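Local coordinates for protein cystathionine gamma-synthase (Xanthomonas oryzae pv. oryzae, PDB 6LD8) that uses pyridoxal 5'-phosphate and probably makes cystathionine in the trans-sulfuration route to methionine, with likely cystathionine gamma-lyase activity as well, at residues Lys209-His214 and Phe250-Gly255. The protein carries 1 engineered substitution. Residues are numbered along the deposited sequence; the frame is centred on the assembly and turned at random. Where two conformers were deposited one is given.
Sequences KYINGH and FLTLRG. With 0JO (2-{[(E)-{3-hydroxy-2-methyl-5-[(phosphonooxy)methyl]pyridin-4-yl}methylidene]amino}prop-2-enoic acid), chain E.
The H214 imidazole meets G255 obliquely, its CE1 4.0 Å from G255 CA, while the carbonyl oxygen of N212 lies at the ring edge, in plane, and accepts a hydrogen bond from ND1 (2.8 Å, 166° at the hydrogen). The contact joins the turn after the predicted pyridoxal-phosphate lysine, K209, to helix 246-256 in the fold-type I pyridoxal-phosphate fold of the trans-sulfuration enzymes. K209 NZ, at the cofactor end, lies near the imine of the aminoacrylate adduct 0JO and makes a weak hydrogen bond to S206 OG. N212 O also receives a CA-H...O contact from G255 (CA to O 3.3 Å); G255, having no side chain, leaves room for this carbonyl against the helix. CG anti to the backbone N (chi1 179°) brings the end of the N212 side chain up to the helix, with ND2 3.3 Å from T252 CA; the nearby L251 O is poorly angled for bonding. From the same helix, R254 NE forms a salt bridge with D216 of the second subunit. T252 OG1 is hydrogen-bonded to D248 O in its own helix. L68 and L72 of helix 63-76 extend the apolar patch where T252 CG2 packs against I211 CG2 at 3.8 Å.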
loop_
_atom_site.group_PDB
_atom_site.type_symbol
_atom_site.label_atom_id
_atom_site.label_comp_id
_atom_site.label_asym_id
_atom_site.label_seq_id
_atom_site.Cartn_x
_atom_site.Cartn_y
_atom_site.Cartn_z
ATOM N N LYS A 209 -11.359 3.024 -14.982
ATOM C CA LYS A 209 -11.109 2.654 -16.395
ATOM C C LYS A 209 -9.800 3.314 -16.839
ATOM O O LYS A 209 -8.760 2.955 -16.270
ATOM C CB LYS A 209 -12.318 3.054 -17.240
ATOM C CG LYS A 209 -13.641 2.449 -16.806
ATOM C CD LYS A 209 -13.512 1.062 -16.255
ATOM C CE LYS A 209 -14.864 0.427 -15.983
ATOM N NZ LYS A 209 -15.939 1.436 -16.070
ATOM N N TYR A 210 -9.847 4.242 -17.809
ATOM C CA TYR A 210 -8.637 4.876 -18.390
ATOM C C TYR A 210 -7.884 5.744 -17.382
ATOM O O TYR A 210 -6.674 5.830 -17.467
ATOM C CB TYR A 210 -9.016 5.688 -19.622
ATOM C CG TYR A 210 -9.434 4.844 -20.806
ATOM C CD1 TYR A 210 -8.502 4.219 -21.600
ATOM C CD2 TYR A 210 -10.755 4.683 -21.147
ATOM C CE1 TYR A 210 -8.852 3.421 -22.676
ATOM C CE2 TYR A 210 -11.124 3.913 -22.242
ATOM C CZ TYR A 210 -10.175 3.284 -23.034
ATOM O OH TYR A 210 -10.551 2.506 -24.129
ATOM N N ILE A 211 -8.575 6.490 -16.534
ATOM C CA ILE A 211 -7.854 7.448 -15.655
ATOM C C ILE A 211 -6.854 6.661 -14.786
ATOM O O ILE A 211 -5.657 6.957 -14.852
ATOM C CB ILE A 211 -8.818 8.308 -14.835
ATOM C CG1 ILE A 211 -9.531 9.328 -15.724
ATOM C CG2 ILE A 211 -8.088 9.003 -13.696
ATOM C CD1 ILE A 211 -10.817 9.884 -15.118
ATOM N N ASN A 212 -7.274 5.583 -14.135
ATOM C CA ASN A 212 -6.310 4.738 -13.383
ATOM C C ASN A 212 -5.491 3.860 -14.346
ATOM O O ASN A 212 -4.298 3.768 -14.195
ATOM C CB ASN A 212 -7.022 3.906 -12.329
ATOM C CG ASN A 212 -6.031 3.043 -11.594
ATOM O OD1 ASN A 212 -6.025 1.808 -11.752
ATOM N ND2 ASN A 212 -5.109 3.715 -10.925
ATOM N N GLY A 213 -6.137 3.149 -15.249
ATOM C CA GLY A 213 -5.473 2.487 -16.386
ATOM C C GLY A 213 -4.876 1.133 -16.022
ATOM O O GLY A 213 -4.479 0.438 -16.957
ATOM N N HIS A 214 -4.820 0.734 -14.738
ATOM C CA HIS A 214 -4.087 -0.496 -14.361
ATOM C C HIS A 214 -4.989 -1.536 -13.710
ATOM O O HIS A 214 -4.437 -2.483 -13.107
ATOM C CB HIS A 214 -2.881 -0.127 -13.513
ATOM C CG HIS A 214 -1.896 0.675 -14.255
ATOM N ND1 HIS A 214 -2.129 2.008 -14.552
ATOM C CD2 HIS A 214 -0.701 0.343 -14.789
ATOM C CE1 HIS A 214 -1.069 2.473 -15.225
ATOM N NE2 HIS A 214 -0.194 1.464 -15.414
ATOM N N PHE A 250 -3.986 7.779 -4.452
ATOM C CA PHE A 250 -2.550 7.655 -4.740
ATOM C C PHE A 250 -2.370 6.814 -6.016
ATOM O O PHE A 250 -1.602 7.208 -6.871
ATOM C CB PHE A 250 -1.817 6.997 -3.568
ATOM C CG PHE A 250 -0.463 6.495 -3.938
ATOM C CD1 PHE A 250 0.555 7.386 -4.209
ATOM C CD2 PHE A 250 -0.245 5.156 -4.122
ATOM C CE1 PHE A 250 1.796 6.926 -4.597
ATOM C CE2 PHE A 250 1.005 4.703 -4.517
ATOM C CZ PHE A 250 2.001 5.591 -4.815
ATOM N N LEU A 251 -2.958 5.633 -6.093
ATOM C CA LEU A 251 -2.710 4.731 -7.234
ATOM C C LEU A 251 -3.312 5.337 -8.509
ATOM O O LEU A 251 -2.720 5.180 -9.584
ATOM C CB LEU A 251 -3.336 3.373 -6.950
ATOM C CG LEU A 251 -2.486 2.378 -6.181
ATOM C CD1 LEU A 251 -3.215 1.055 -6.141
ATOM C CD2 LEU A 251 -1.097 2.204 -6.822
ATOM N N THR A 252 -4.463 5.981 -8.375
ATOM C CA THR A 252 -5.209 6.638 -9.472
ATOM C C THR A 252 -4.381 7.811 -9.997
ATOM O O THR A 252 -4.137 7.885 -11.209
ATOM C CB THR A 252 -6.642 7.014 -9.087
ATOM O OG1 THR A 252 -7.233 5.789 -8.634
ATOM C CG2 THR A 252 -7.422 7.567 -10.267
ATOM N N LEU A 253 -3.864 8.628 -9.123
ATOM C CA LEU A 253 -2.980 9.712 -9.557
ATOM C C LEU A 253 -1.737 9.139 -10.285
ATOM O O LEU A 253 -1.280 9.712 -11.301
ATOM C CB LEU A 253 -2.632 10.514 -8.325
ATOM C CG LEU A 253 -2.071 11.895 -8.651
ATOM C CD1 LEU A 253 -3.137 12.858 -9.143
ATOM C CD2 LEU A 253 -1.403 12.483 -7.448
ATOM N N ARG A 254 -1.197 8.021 -9.822
ATOM C CA ARG A 254 -0.003 7.429 -10.438
ATOM C C ARG A 254 -0.393 6.991 -11.873
ATOM O O ARG A 254 0.348 7.212 -12.827
ATOM C CB ARG A 254 0.467 6.316 -9.509
ATOM C CG ARG A 254 1.856 5.796 -9.841
ATOM C CD ARG A 254 2.025 4.399 -9.315
ATOM N NE ARG A 254 3.410 4.056 -9.095
ATOM C CZ ARG A 254 4.015 3.049 -9.696
ATOM N NH1 ARG A 254 3.377 2.332 -10.590
ATOM N NH2 ARG A 254 5.241 2.733 -9.384
ATOM N N GLY A 255 -1.521 6.334 -12.022
ATOM C CA GLY A 255 -1.998 5.904 -13.347
ATOM C C GLY A 255 -2.255 7.101 -14.269
ATOM O O GLY A 255 -1.834 7.038 -15.430
HETATM O O 0JO E . -17.404 -3.104 -17.875
HETATM C C 0JO E . -18.149 -2.125 -17.747
HETATM O OXT 0JO E . -18.936 -1.755 -18.645
HETATM C CA 0JO E . -18.210 -1.449 -16.462
HETATM C CB 0JO E . -17.984 -2.189 -15.258
HETATM N N 0JO E . -18.531 -0.080 -16.501
HETATM C C4A 0JO E . -18.593 0.765 -15.515
HETATM C C4 0JO E . -19.096 2.131 -15.734
HETATM C C3 0JO E . -19.211 2.603 -17.065
HETATM O O3 0JO E . -18.870 1.832 -18.122
HETATM C C2 0JO E . -19.698 3.884 -17.306
HETATM C C2A 0JO E . -19.824 4.403 -18.707
HETATM N N1 0JO E . -20.079 4.668 -16.289
HETATM C C6 0JO E . -19.995 4.219 -15.023
HETATM C C5 0JO E . -19.501 2.987 -14.691
HETATM C C5A 0JO E . -19.489 2.586 -13.237
HETATM O OP4 0JO E . -18.207 2.751 -12.575
HETATM P P 0JO E . -17.664 1.741 -11.420
HETATM O OP3 0JO E . -16.291 2.353 -11.147
HETATM O OP1 0JO E . -18.626 1.975 -10.222
HETATM O OP2 0JO E . -17.646 0.361 -11.975
#